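Local atomic coordinates of cellulase (Bacillus sp. BG-CS10, PDB entry 5E09), a protein that probably hydrolyses internal beta-1,4-glucosidic bonds of cellulose with a family 5 catalytic barrel, assisted by modules of carbohydrate-binding type. Residues E145-P150 / V191-E196; K289-E294 / S340-S345; H329-A334 / A423-Q428; T460-Y465 / T477-F482; N467-G472 / E504-D509. All coordinates share one frame; numbering follows the deposited sequence.

Five contacts illustrate how one chain builds and joins several modules. Nearest the N terminus, contact 1 closes the loop between two neighbouring strands of the catalytic barrel and stands in series with all the rest. Contacts 2 and 3 cross: 289-294 and 329-334, on two late helices of the catalytic module, precede their partners 340-345 and 423-428 in the X2 domain, so both tie catalytic module to X2 domain, and Ser340 touches Ala423 where they meet. Contacts 4 and 5 also cross, within the C-terminal carbohydrate-binding domain; contact 4 adds an edge strand to its sheet, contact 5 joins two loops, and Tyr465 reaches Arg506 between them. The centres of contacts 4 and 5 lie about 11 Å apart.

Contact 1 (E145-P150 / V191-E196); sequences ESVNEP and VLPTLE
Glu145, the last residue of strand 142-145, sits beside Val191, near the start of strand 190-193; the two strands are adjacent and parallel in the eight-stranded TIM barrel on which family 5 glycosidases are built. Val191 O receives Ser146 N at 3.2 Å, and the CA of Glu145 leans on the same oxygen. Just past this bridge the chains part, and Pro193 fills the space between them: its CG meets Val147 O at 3.3 Å and Pro150 CG at 3.7 Å, while its CD lies 3.1 Å from Ser146 OG, a hydroxyl that is hydrogen-bonded to Asn171. The run Asn148, Glu149, Pro150 matches the Asn-Glu-Pro signature whose glutamate serves as acid/base in relatives; here Glu149 OE2 is hydrogen-bonded to His224. With only a methyl in place of the Pro150 ring, an alanine would probably open a gap beside Pro193 and free the backbone to rotate about the N-CA bond the ring now fixes. Leu195 CG, anti to the backbone N (chi1 -169°), directs CD1 back to Pro150 O at 3.4 Å. On that same oxygen the two loops are joined again: Glu196 N donates to Pro150 O at 2.7 Å, lying in the carbonyl plane.

Contact 2 (K289-E294 / S340-S345); sequences KLKFFE and SATAES
Lys291, Glu294 and Thr342 bury the most surface where helix 286-302 meets the segment 340-345. The Lys291 chain runs past Thr342, CG resting 3.7 Å from Thr342 CB, then bends at chi3 (-75°), which carries the ammonium group to the backbone beyond. There NZ makes two weak hydrogen bonds, to Glu344 O at 3.1 Å and to Ala343 O at 3.3 Å, while Glu288 supplies its salt-bridge partner. One helical turn on, Glu294 bends at chi2 (-86°) and its OE2 takes Ser340 N at 3.2 Å from above the carboxylate plane; Arg339 pairs with the same oxygen. A leucine in place of Glu294 would probably leave Ser340 N and the Arg339 guanidinium without their shared acceptor. Trp425, from strand 425-432 of the X2 domain's other sheet, also touches Thr342. The arrangement is an interdomain interface, in which a helix of the TIM barrel, lying between strands 267-272 and 306-311, receives the first strand of the E-set X2 domain, an edge strand of its four-stranded sheet.

Contact 3 (H329-A334 / A423-Q428); sequences HNMLKA and ADWHFQ
Ala334 and Ala423 form the tight part of this contact. Their methyl groups meet at 3.7 Å between the two CB atoms, and Ala334 CB lies equally near Ala423 N, a backbone group that is bonded to Ser340 OG. Small side chains on both partners let helix 326-337 approach closely here, with 5.6 Å between the two CA atoms. Beside them the selenomethionine Met331 reaches across: its CG lies anti to the backbone N (chi1 -179°), and bends at chi2 and chi3 bring CE to the edge of the Trp425 indole, near the ring plane and 4.0 Å from CZ3. The SE atom is more distant from Ala423 CB, at 4.5 Å. Leu290 and Thr342 pack on Met331 too, so its end is buried between helix and strand. On the other flank the fit is looser. Asn330 is partly exposed; its carbonyl O comes within 4.2 Å of Ala423 CB, whereas its side-chain OD1 accepts from Gln326, back along its own helix. With no hydrogen bond between the two segments, their contact is apolar; it sets helix 326-337 against Ala423 and the start of strand 425-432, an interdomain seam between a TIM barrel and an E-set beta domain.

Contact 4 (T460-Y465 / T477-F482); sequences TMEAVY and TSFKEF
Glu462 and Phe479 face each other as an antiparallel non-hydrogen-bonded pair, their CA atoms 4.4 Å apart, where the weakly bonded strand about 479-480 borders strand 458-465 at the rim of the antiparallel sheet of the C-terminal carbohydrate-binding domain. Backbone bonds flank the pair: Lys480 N donates to Met461 O at 2.8 Å, almost straight, and Ala463 N to Ser478 O at 2.9 Å. The side chains of Glu462 and Phe479 run the same way, carboxylate and ring stacked with planes 3° apart, and Glu462 CG makes a CH-pi contact 3.6 Å from the ring centroid. Thr460 CG2 meets the edge of that ring at CD1. Two partners hold the Glu462 carboxylate flat over the phenyl group: Ser478 OG donates to OE2 at 2.7 Å, on the anti lone pair, and His515 binds OE1. Beyond the sheet, a backbone bond between Phe479 and Ala236 ties this edge to the catalytic module. A water spans Thr460 OG1 and Lys480 O. On the opposite sheet face, Met461 CE and Ala463 CB pack on Lys480 CG. The lysine then bends (chi2 -63°) toward the loop oxygens of Pro473 and Ala471, and NZ donates to Thr477 O at 2.8 Å.

Contact 5 (N467-G472 / E504-D509); sequences NGEFAG and EVRDDD
Glu504 O takes two approaches from the side of Gly472: a water donates to it at 2.9 Å while accepting from Gly472 N at 3.0 Å, and Gly472 CA makes a C-H contact with it at 3.6 Å. The positive phi of Gly472 (86°) favours glycine here. Val505 CG1 packs against Gly472 N at 3.4 Å and more loosely on the methyl of Ala471. Farther along, Arg506 makes the ionic part of the contact. Its chain bends at chi3 (44°) so that NH2 reaches Glu469 OE2 at 2.9 Å, a salt bridge whose hydrogen bond is weak and bent, with carboxylate and guanidinium planes 77° apart. NH1 pairs weakly with Asp508 OD2 at 3.4 Å, and Tyr465 adds a cation-pi contact. Asn467 holds the other loop in shape, its OD1 accepting Glu469 N at 2.9 Å in an Asx turn. Here a salt-bridge network and a water join two loops, one following strand 458-465 and one leading into strand 509-516, neighbours in the antiparallel sheet of the C-terminal carbohydrate-binding domain.

Contact 1 (E145-P150 / V191-E196)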
# COMPACT_ATOMS: atom_id res chain seq x y z
N GLU A 145 13.33 4.21 -15.82
CA GLU A 145 13.07 2.78 -15.69
C GLU A 145 12.28 2.28 -16.90
O GLU A 145 11.34 2.93 -17.37
CB GLU A 145 12.34 2.41 -14.39
CG GLU A 145 11.06 3.14 -14.14
CD GLU A 145 10.17 2.49 -13.09
OE1 GLU A 145 10.17 1.24 -12.95
OE2 GLU A 145 9.45 3.24 -12.40
N SER A 146 12.70 1.12 -17.40
CA SER A 146 12.29 0.63 -18.72
C SER A 146 10.79 0.48 -18.90
O SER A 146 10.23 0.97 -19.88
CB SER A 146 12.96 -0.72 -18.99
OG SER A 146 12.56 -1.66 -18.01
N VAL A 147 10.14 -0.20 -17.96
CA VAL A 147 8.71 -0.49 -18.05
C VAL A 147 8.18 -0.90 -16.68
O VAL A 147 8.84 -1.63 -15.94
CB VAL A 147 8.44 -1.61 -19.08
CG1 VAL A 147 9.44 -2.75 -18.90
CG2 VAL A 147 7.00 -2.12 -18.97
N ASN A 148 6.99 -0.42 -16.32
CA ASN A 148 6.40 -0.79 -15.05
C ASN A 148 5.78 -2.17 -15.10
O ASN A 148 5.04 -2.47 -16.03
CB ASN A 148 5.35 0.22 -14.62
CG ASN A 148 4.73 -0.12 -13.29
OD1 ASN A 148 5.37 0.00 -12.25
ND2 ASN A 148 3.47 -0.58 -13.31
N GLU A 149 6.09 -2.99 -14.10
CA GLU A 149 5.46 -4.31 -13.90
C GLU A 149 5.24 -5.10 -15.19
O GLU A 149 4.10 -5.36 -15.57
CB GLU A 149 4.13 -4.15 -13.16
CG GLU A 149 4.29 -3.52 -11.77
CD GLU A 149 3.05 -3.63 -10.89
OE1 GLU A 149 1.99 -4.07 -11.40
OE2 GLU A 149 3.13 -3.28 -9.69
N PRO A 150 6.33 -5.48 -15.87
CA PRO A 150 6.23 -6.19 -17.15
C PRO A 150 5.49 -7.52 -17.03
O PRO A 150 5.81 -8.34 -16.17
CB PRO A 150 7.69 -6.44 -17.54
CG PRO A 150 8.49 -5.50 -16.71
CD PRO A 150 7.73 -5.35 -15.43
N VAL A 191 17.00 2.02 -14.45
CA VAL A 191 16.31 1.19 -13.48
C VAL A 191 15.60 0.05 -14.21
O VAL A 191 14.79 0.29 -15.10
CB VAL A 191 15.31 2.02 -12.65
CG1 VAL A 191 14.58 1.14 -11.65
CG2 VAL A 191 16.02 3.16 -11.93
N LEU A 192 15.92 -1.19 -13.85
CA LEU A 192 15.37 -2.35 -14.54
C LEU A 192 14.53 -3.21 -13.61
O LEU A 192 14.93 -3.49 -12.47
CB LEU A 192 16.49 -3.20 -15.14
CG LEU A 192 17.46 -2.47 -16.06
CD1 LEU A 192 18.62 -3.38 -16.44
CD2 LEU A 192 16.71 -1.97 -17.29
N PRO A 193 13.36 -3.63 -14.09
CA PRO A 193 12.43 -4.45 -13.31
C PRO A 193 12.63 -5.96 -13.48
O PRO A 193 13.04 -6.42 -14.55
CB PRO A 193 11.08 -4.03 -13.87
CG PRO A 193 11.37 -3.73 -15.31
CD PRO A 193 12.77 -3.19 -15.37
N THR A 194 12.33 -6.71 -12.43
CA THR A 194 12.09 -8.13 -12.56
C THR A 194 10.76 -8.28 -13.30
O THR A 194 10.00 -7.32 -13.42
CB THR A 194 12.01 -8.86 -11.20
OG1 THR A 194 11.03 -8.21 -10.37
CG2 THR A 194 13.36 -8.84 -10.49
N LEU A 195 10.49 -9.49 -13.79
CA LEU A 195 9.20 -9.80 -14.39
C LEU A 195 8.08 -9.56 -13.39
O LEU A 195 8.12 -10.09 -12.27
CB LEU A 195 9.18 -11.25 -14.88
CG LEU A 195 8.01 -11.66 -15.77
CD1 LEU A 195 8.00 -10.84 -17.06
CD2 LEU A 195 8.07 -13.14 -16.08
N GLU A 196 7.09 -8.74 -13.78
CA GLU A 196 5.96 -8.36 -12.93
C GLU A 196 6.40 -7.60 -11.67
O GLU A 196 5.64 -7.51 -10.70
CB GLU A 196 5.15 -9.60 -12.52
CG GLU A 196 4.30 -10.19 -13.62
CD GLU A 196 3.72 -11.54 -13.24
OE1 GLU A 196 4.07 -12.07 -12.17
OE2 GLU A 196 2.91 -12.09 -14.03

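Contact 2 (K289-E294 / S340-S345)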
# COMPACT_ATOMS: atom_id res chain seq x y z
N LYS A 289 -2.22 -1.74 10.54
CA LYS A 289 -1.60 -1.02 9.42
C LYS A 289 -0.27 -0.39 9.84
O LYS A 289 0.79 -0.60 9.21
CB LYS A 289 -2.55 0.05 8.88
CG LYS A 289 -1.93 0.97 7.84
CD LYS A 289 -2.65 2.32 7.78
CE LYS A 289 -4.14 2.14 7.58
NZ LYS A 289 -4.85 3.44 7.67
N LEU A 290 -0.32 0.40 10.92
CA LEU A 290 0.88 1.03 11.47
C LEU A 290 1.98 0.02 11.79
O LEU A 290 3.14 0.21 11.41
CB LEU A 290 0.53 1.82 12.73
CG LEU A 290 -0.47 2.97 12.58
CD1 LEU A 290 -0.81 3.57 13.94
CD2 LEU A 290 0.08 4.04 11.65
N LYS A 291 1.61 -1.07 12.46
CA LYS A 291 2.60 -2.10 12.79
C LYS A 291 3.23 -2.70 11.52
O LYS A 291 4.45 -2.96 11.48
CB LYS A 291 1.96 -3.18 13.66
CG LYS A 291 1.73 -2.73 15.11
CD LYS A 291 1.25 -3.88 16.00
CE LYS A 291 -0.20 -4.22 15.73
NZ LYS A 291 -0.73 -5.20 16.72
N PHE A 292 2.41 -2.91 10.49
CA PHE A 292 2.92 -3.43 9.23
C PHE A 292 3.98 -2.51 8.66
O PHE A 292 5.10 -2.94 8.37
CB PHE A 292 1.79 -3.61 8.20
CG PHE A 292 2.29 -3.96 6.82
CD1 PHE A 292 2.56 -5.27 6.48
CD2 PHE A 292 2.51 -2.97 5.88
CE1 PHE A 292 3.03 -5.60 5.21
CE2 PHE A 292 2.99 -3.28 4.62
CZ PHE A 292 3.25 -4.60 4.28
N PHE A 293 3.65 -1.23 8.50
CA PHE A 293 4.60 -0.31 7.88
C PHE A 293 5.86 -0.10 8.72
O PHE A 293 6.96 0.03 8.18
CB PHE A 293 3.92 1.02 7.56
CG PHE A 293 3.06 0.97 6.33
CD1 PHE A 293 3.62 1.13 5.07
CD2 PHE A 293 1.70 0.73 6.42
CE1 PHE A 293 2.84 1.06 3.92
CE2 PHE A 293 0.90 0.66 5.27
CZ PHE A 293 1.48 0.83 4.02
N GLU A 294 5.71 -0.09 10.05
CA GLU A 294 6.87 0.04 10.94
C GLU A 294 7.84 -1.14 10.75
O GLU A 294 9.06 -0.95 10.56
CB GLU A 294 6.41 0.12 12.40
CG GLU A 294 7.48 0.56 13.40
CD GLU A 294 8.34 -0.59 13.89
OE1 GLU A 294 7.84 -1.74 13.93
OE2 GLU A 294 9.52 -0.34 14.24
N SER A 340 9.88 2.23 16.05
CA SER A 340 8.92 2.76 17.01
C SER A 340 8.34 1.63 17.84
O SER A 340 8.17 0.52 17.34
CB SER A 340 7.78 3.51 16.31
OG SER A 340 8.26 4.66 15.64
N ALA A 341 8.04 1.91 19.10
CA ALA A 341 7.31 0.96 19.91
C ALA A 341 5.88 0.88 19.40
O ALA A 341 5.33 1.85 18.87
CB ALA A 341 7.34 1.35 21.38
N THR A 342 5.28 -0.30 19.54
CA THR A 342 3.89 -0.47 19.18
C THR A 342 3.21 -1.19 20.35
O THR A 342 3.81 -1.35 21.41
CB THR A 342 3.72 -1.28 17.87
OG1 THR A 342 4.26 -2.59 18.03
CG2 THR A 342 4.45 -0.59 16.72
N ALA A 343 1.97 -1.59 20.15
CA ALA A 343 1.27 -2.40 21.14
C ALA A 343 0.39 -3.43 20.43
O ALA A 343 0.20 -3.34 19.22
CB ALA A 343 0.44 -1.53 22.07
N GLU A 344 -0.14 -4.39 21.18
CA GLU A 344 -0.95 -5.46 20.61
C GLU A 344 -2.19 -4.92 19.90
O GLU A 344 -2.78 -5.60 19.05
CB GLU A 344 -1.36 -6.45 21.70
CG GLU A 344 -2.16 -5.83 22.83
CD GLU A 344 -2.53 -6.82 23.91
OE1 GLU A 344 -2.51 -8.04 23.64
OE2 GLU A 344 -2.83 -6.38 25.04
N SER A 345 -2.58 -3.70 20.24
CA SER A 345 -3.75 -3.06 19.67
C SER A 345 -3.65 -1.55 19.88
O SER A 345 -2.98 -1.08 20.80
CB SER A 345 -5.02 -3.61 20.32
OG SER A 345 -6.14 -2.78 20.05

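Contact 3 (H329-A334 / A423-Q428)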
# COMPACT_ATOMS: atom_id res chain seq x y z
N HIS A 329 1.43 8.87 8.43
CA HIS A 329 2.65 9.48 7.93
C HIS A 329 3.68 9.71 9.03
O HIS A 329 4.89 9.64 8.77
CB HIS A 329 2.39 10.80 7.23
CG HIS A 329 3.63 11.43 6.68
ND1 HIS A 329 4.26 12.49 7.30
CD2 HIS A 329 4.39 11.09 5.61
CE1 HIS A 329 5.35 12.80 6.61
NE2 HIS A 329 5.45 11.98 5.58
N ASN A 330 3.22 10.01 10.24
CA ASN A 330 4.15 10.13 11.36
C ASN A 330 4.86 8.81 11.59
O ASN A 330 6.05 8.79 11.89
CB ASN A 330 3.43 10.58 12.64
CG ASN A 330 3.09 12.06 12.63
OD1 ASN A 330 3.38 12.78 11.67
ND2 ASN A 330 2.45 12.52 13.70
N MSE A 331 4.14 7.70 11.44
CA MSE A 331 4.76 6.39 11.61
C MSE A 331 5.80 6.13 10.51
O MSE A 331 6.88 5.59 10.79
CB MSE A 331 3.70 5.28 11.62
CG MSE A 331 4.29 3.89 11.82
SE MSE A 331 5.43 3.75 13.42
CE MSE A 331 4.16 2.86 14.61
N LEU A 332 5.48 6.51 9.28
CA LEU A 332 6.46 6.38 8.19
C LEU A 332 7.72 7.21 8.47
O LEU A 332 8.85 6.71 8.39
CB LEU A 332 5.85 6.82 6.85
CG LEU A 332 4.59 6.13 6.33
CD1 LEU A 332 4.20 6.73 4.99
CD2 LEU A 332 4.76 4.61 6.23
N LYS A 333 7.50 8.48 8.79
CA LYS A 333 8.56 9.44 9.07
C LYS A 333 9.47 8.95 10.18
O LYS A 333 10.70 8.98 10.05
CB LYS A 333 7.95 10.79 9.44
CG LYS A 333 8.90 11.98 9.35
CD LYS A 333 8.13 13.28 9.52
CE LYS A 333 8.94 14.48 9.06
NZ LYS A 333 8.06 15.66 8.80
N ALA A 334 8.86 8.47 11.26
CA ALA A 334 9.61 7.90 12.37
C ALA A 334 10.42 6.69 11.90
O ALA A 334 11.58 6.52 12.28
CB ALA A 334 8.66 7.50 13.50
N ALA A 423 7.95 7.11 17.11
CA ALA A 423 6.67 7.81 17.12
C ALA A 423 5.88 7.49 18.37
O ALA A 423 6.07 6.43 18.99
CB ALA A 423 5.86 7.46 15.87
N ASP A 424 4.99 8.40 18.74
CA ASP A 424 4.05 8.15 19.82
C ASP A 424 3.00 7.15 19.38
O ASP A 424 2.62 7.12 18.21
CB ASP A 424 3.39 9.45 20.27
CG ASP A 424 4.35 10.37 21.00
OD1 ASP A 424 5.38 9.88 21.49
OD2 ASP A 424 4.06 11.58 21.07
N TRP A 425 2.53 6.32 20.31
CA TRP A 425 1.48 5.37 19.99
C TRP A 425 0.17 5.85 20.57
O TRP A 425 0.11 6.24 21.73
CB TRP A 425 1.84 3.97 20.52
CG TRP A 425 0.84 2.91 20.15
CD1 TRP A 425 -0.20 2.46 20.91
CD2 TRP A 425 0.79 2.16 18.93
NE1 TRP A 425 -0.89 1.48 20.24
CE2 TRP A 425 -0.30 1.28 19.01
CE3 TRP A 425 1.57 2.15 17.76
CZ2 TRP A 425 -0.64 0.39 17.98
CZ3 TRP A 425 1.23 1.27 16.73
CH2 TRP A 425 0.13 0.41 16.85
N HIS A 426 -0.90 5.85 19.77
CA HIS A 426 -2.16 6.41 20.23
C HIS A 426 -3.22 5.36 20.48
O HIS A 426 -3.76 4.76 19.55
CB HIS A 426 -2.68 7.43 19.21
CG HIS A 426 -1.73 8.55 18.94
ND1 HIS A 426 -0.66 8.42 18.07
CD2 HIS A 426 -1.65 9.79 19.46
CE1 HIS A 426 0.02 9.56 18.05
NE2 HIS A 426 -0.56 10.40 18.89
N PHE A 427 -3.54 5.15 21.75
CA PHE A 427 -4.65 4.29 22.13
C PHE A 427 -5.98 5.04 22.02
O PHE A 427 -6.14 6.12 22.59
CB PHE A 427 -4.48 3.77 23.56
CG PHE A 427 -3.28 2.89 23.74
CD1 PHE A 427 -3.26 1.61 23.22
CD2 PHE A 427 -2.19 3.34 24.45
CE1 PHE A 427 -2.16 0.79 23.39
CE2 PHE A 427 -1.08 2.53 24.63
CZ PHE A 427 -1.07 1.26 24.10
N GLN A 428 -6.92 4.45 21.29
CA GLN A 428 -8.29 4.93 21.28
C GLN A 428 -9.06 4.25 22.41
O GLN A 428 -9.17 3.03 22.44
CB GLN A 428 -8.96 4.65 19.92
CG GLN A 428 -8.09 4.98 18.71
CD GLN A 428 -7.93 6.47 18.47
OE1 GLN A 428 -8.92 7.21 18.44
NE2 GLN A 428 -6.70 6.92 18.29

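Contact 4 (T460-Y465 / T477-F482)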
# COMPACT_ATOMS: atom_id res chain seq x y z
N THR A 460 -14.01 -8.45 10.49
CA THR A 460 -14.23 -9.30 9.32
C THR A 460 -15.57 -10.04 9.39
O THR A 460 -16.35 -9.83 10.31
CB THR A 460 -13.09 -10.33 9.16
OG1 THR A 460 -13.31 -11.10 7.97
CG2 THR A 460 -13.01 -11.26 10.37
N MSE A 461 -15.83 -10.88 8.39
CA MSE A 461 -17.13 -11.56 8.27
C MSE A 461 -16.97 -12.97 7.71
O MSE A 461 -16.34 -13.16 6.67
CB MSE A 461 -18.09 -10.75 7.38
CG MSE A 461 -19.45 -11.42 7.17
SE MSE A 461 -20.60 -10.66 5.77
CE MSE A 461 -19.75 -11.41 4.19
N GLU A 462 -17.55 -13.95 8.39
CA GLU A 462 -17.62 -15.30 7.87
C GLU A 462 -18.96 -15.55 7.19
O GLU A 462 -19.98 -15.00 7.60
CB GLU A 462 -17.41 -16.34 8.97
CG GLU A 462 -15.98 -16.48 9.44
CD GLU A 462 -15.84 -17.58 10.48
OE1 GLU A 462 -16.15 -17.33 11.67
OE2 GLU A 462 -15.42 -18.70 10.11
N ALA A 463 -18.95 -16.38 6.16
CA ALA A 463 -20.17 -16.78 5.47
C ALA A 463 -20.15 -18.27 5.18
O ALA A 463 -19.30 -18.74 4.43
CB ALA A 463 -20.32 -16.00 4.18
N VAL A 464 -21.06 -19.02 5.79
CA VAL A 464 -21.16 -20.45 5.49
C VAL A 464 -22.60 -20.81 5.18
O VAL A 464 -23.51 -20.16 5.67
CB VAL A 464 -20.66 -21.34 6.65
CG1 VAL A 464 -19.18 -21.12 6.90
CG2 VAL A 464 -21.47 -21.07 7.91
N TYR A 465 -22.82 -21.83 4.37
CA TYR A 465 -24.19 -22.27 4.13
C TYR A 465 -24.72 -23.00 5.35
O TYR A 465 -23.95 -23.36 6.24
CB TYR A 465 -24.27 -23.16 2.89
CG TYR A 465 -24.03 -22.42 1.61
CD1 TYR A 465 -24.94 -21.46 1.16
CD2 TYR A 465 -22.91 -22.66 0.85
CE1 TYR A 465 -24.73 -20.77 -0.01
CE2 TYR A 465 -22.68 -21.98 -0.33
CZ TYR A 465 -23.59 -21.04 -0.75
OH TYR A 465 -23.36 -20.37 -1.93
N THR A 477 -12.24 -20.39 1.85
CA THR A 477 -12.24 -19.92 3.23
C THR A 477 -13.59 -19.33 3.61
O THR A 477 -14.34 -18.86 2.75
CB THR A 477 -11.12 -18.86 3.47
OG1 THR A 477 -11.24 -18.33 4.80
CG2 THR A 477 -11.22 -17.73 2.46
N SER A 478 -13.91 -19.36 4.90
CA SER A 478 -15.17 -18.83 5.39
C SER A 478 -15.11 -17.31 5.57
O SER A 478 -16.13 -16.63 5.54
CB SER A 478 -15.55 -19.49 6.71
OG SER A 478 -14.54 -19.29 7.68
N PHE A 479 -13.90 -16.79 5.74
CA PHE A 479 -13.70 -15.36 5.96
C PHE A 479 -13.70 -14.58 4.65
O PHE A 479 -12.78 -14.72 3.84
CB PHE A 479 -12.38 -15.11 6.71
CG PHE A 479 -12.40 -15.60 8.12
CD1 PHE A 479 -12.85 -14.79 9.14
CD2 PHE A 479 -11.99 -16.89 8.43
CE1 PHE A 479 -12.89 -15.24 10.45
CE2 PHE A 479 -12.03 -17.36 9.73
CZ PHE A 479 -12.48 -16.53 10.74
N LYS A 480 -14.71 -13.75 4.46
CA LYS A 480 -14.87 -13.01 3.21
C LYS A 480 -14.05 -11.72 3.19
O LYS A 480 -13.76 -11.13 4.24
CB LYS A 480 -16.34 -12.69 2.97
CG LYS A 480 -17.24 -13.94 2.93
CD LYS A 480 -16.86 -14.87 1.78
CE LYS A 480 -16.24 -16.16 2.29
NZ LYS A 480 -15.85 -17.08 1.18
N GLU A 481 -13.67 -11.30 1.99
CA GLU A 481 -12.79 -10.16 1.79
C GLU A 481 -13.48 -8.84 2.11
O GLU A 481 -14.55 -8.54 1.57
CB GLU A 481 -12.29 -10.14 0.34
CG GLU A 481 -11.52 -8.88 -0.06
CD GLU A 481 -10.96 -8.96 -1.47
OE1 GLU A 481 -11.32 -9.91 -2.20
OE2 GLU A 481 -10.16 -8.08 -1.85
N PHE A 482 -12.85 -8.06 2.98
CA PHE A 482 -13.36 -6.76 3.40
C PHE A 482 -13.55 -5.80 2.22
O PHE A 482 -12.66 -5.65 1.38
CB PHE A 482 -12.42 -6.15 4.43
CG PHE A 482 -13.05 -5.12 5.32
CD1 PHE A 482 -13.32 -3.83 4.85
CD2 PHE A 482 -13.35 -5.42 6.64
CE1 PHE A 482 -13.88 -2.87 5.69
CE2 PHE A 482 -13.92 -4.47 7.49
CZ PHE A 482 -14.18 -3.19 7.01
O HOH W 1 -12.53 -9.43 6.15

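Contact 5 (N467-G472 / E504-D509)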
# COMPACT_ATOMS: atom_id res chain seq x y z
N ASN A 467 -25.52 -25.86 5.75
CA ASN A 467 -24.90 -27.17 5.91
C ASN A 467 -23.45 -27.10 6.39
O ASN A 467 -22.82 -28.13 6.64
CB ASN A 467 -24.98 -27.96 4.59
CG ASN A 467 -24.18 -27.32 3.47
OD1 ASN A 467 -23.55 -26.28 3.64
ND2 ASN A 467 -24.21 -27.95 2.30
N GLY A 468 -22.91 -25.88 6.51
CA GLY A 468 -21.56 -25.69 7.01
C GLY A 468 -20.51 -25.45 5.94
O GLY A 468 -19.34 -25.21 6.23
N GLU A 469 -20.93 -25.51 4.68
CA GLU A 469 -20.04 -25.30 3.54
C GLU A 469 -19.78 -23.80 3.29
O GLU A 469 -20.67 -22.97 3.46
CB GLU A 469 -20.66 -25.97 2.31
CG GLU A 469 -20.02 -25.66 0.97
CD GLU A 469 -20.70 -26.42 -0.16
OE1 GLU A 469 -21.46 -27.37 0.13
OE2 GLU A 469 -20.49 -26.05 -1.34
N PHE A 470 -18.55 -23.46 2.89
CA PHE A 470 -18.17 -22.06 2.72
C PHE A 470 -18.94 -21.38 1.59
O PHE A 470 -18.95 -21.88 0.46
CB PHE A 470 -16.67 -21.93 2.46
CG PHE A 470 -15.80 -22.46 3.57
CD1 PHE A 470 -16.31 -22.62 4.85
CD2 PHE A 470 -14.48 -22.79 3.34
CE1 PHE A 470 -15.51 -23.11 5.87
CE2 PHE A 470 -13.67 -23.27 4.35
CZ PHE A 470 -14.19 -23.43 5.62
N ALA A 471 -19.57 -20.25 1.89
CA ALA A 471 -20.36 -19.53 0.90
C ALA A 471 -19.61 -18.32 0.35
O ALA A 471 -18.74 -17.77 1.02
CB ALA A 471 -21.69 -19.08 1.51
N GLY A 472 -19.96 -17.91 -0.87
CA GLY A 472 -19.47 -16.67 -1.45
C GLY A 472 -18.13 -16.76 -2.15
O GLY A 472 -17.57 -17.85 -2.27
N GLU A 504 -22.31 -14.95 -6.21
CA GLU A 504 -21.59 -16.20 -6.06
C GLU A 504 -22.09 -17.04 -4.89
O GLU A 504 -21.32 -17.78 -4.28
CB GLU A 504 -20.08 -15.93 -5.93
CG GLU A 504 -19.49 -15.23 -7.15
CD GLU A 504 -17.98 -15.05 -7.09
OE1 GLU A 504 -17.28 -16.02 -6.73
OE2 GLU A 504 -17.50 -13.94 -7.41
N VAL A 505 -23.37 -16.92 -4.59
CA VAL A 505 -23.98 -17.81 -3.61
C VAL A 505 -25.25 -18.45 -4.17
O VAL A 505 -26.04 -17.81 -4.87
CB VAL A 505 -24.32 -17.07 -2.27
CG1 VAL A 505 -23.05 -16.57 -1.60
CG2 VAL A 505 -25.27 -15.93 -2.50
N ARG A 506 -25.42 -19.73 -3.86
CA ARG A 506 -26.61 -20.48 -4.24
C ARG A 506 -27.84 -19.92 -3.52
O ARG A 506 -27.71 -19.13 -2.58
CB ARG A 506 -26.43 -21.96 -3.89
CG ARG A 506 -26.85 -22.22 -2.46
CD ARG A 506 -26.49 -23.57 -1.85
NE ARG A 506 -25.13 -24.02 -2.12
CZ ARG A 506 -24.49 -24.88 -1.33
NH1 ARG A 506 -25.06 -25.32 -0.22
NH2 ARG A 506 -23.26 -25.26 -1.63
N ASP A 507 -29.03 -20.34 -3.95
CA ASP A 507 -30.26 -20.05 -3.22
C ASP A 507 -30.35 -20.94 -1.99
O ASP A 507 -30.59 -22.14 -2.11
CB ASP A 507 -31.49 -20.25 -4.10
CG ASP A 507 -31.48 -19.38 -5.34
OD1 ASP A 507 -31.27 -18.15 -5.20
OD2 ASP A 507 -31.68 -19.92 -6.45
N ASP A 508 -30.17 -20.36 -0.82
CA ASP A 508 -30.03 -21.13 0.41
C ASP A 508 -30.05 -20.21 1.62
O ASP A 508 -30.12 -18.99 1.48
CB ASP A 508 -28.73 -21.93 0.38
CG ASP A 508 -28.76 -23.15 1.28
OD1 ASP A 508 -29.67 -23.25 2.13
OD2 ASP A 508 -27.86 -24.01 1.13
N ASP A 509 -29.98 -20.81 2.80
CA ASP A 509 -29.71 -20.06 4.01
C ASP A 509 -28.21 -19.86 4.12
O ASP A 509 -27.43 -20.77 3.88
CB ASP A 509 -30.25 -20.80 5.24
CG ASP A 509 -31.71 -20.50 5.49
OD1 ASP A 509 -32.35 -19.93 4.59
OD2 ASP A 509 -32.21 -20.84 6.58
O HOH W 2 -20.63 -20.16 -2.76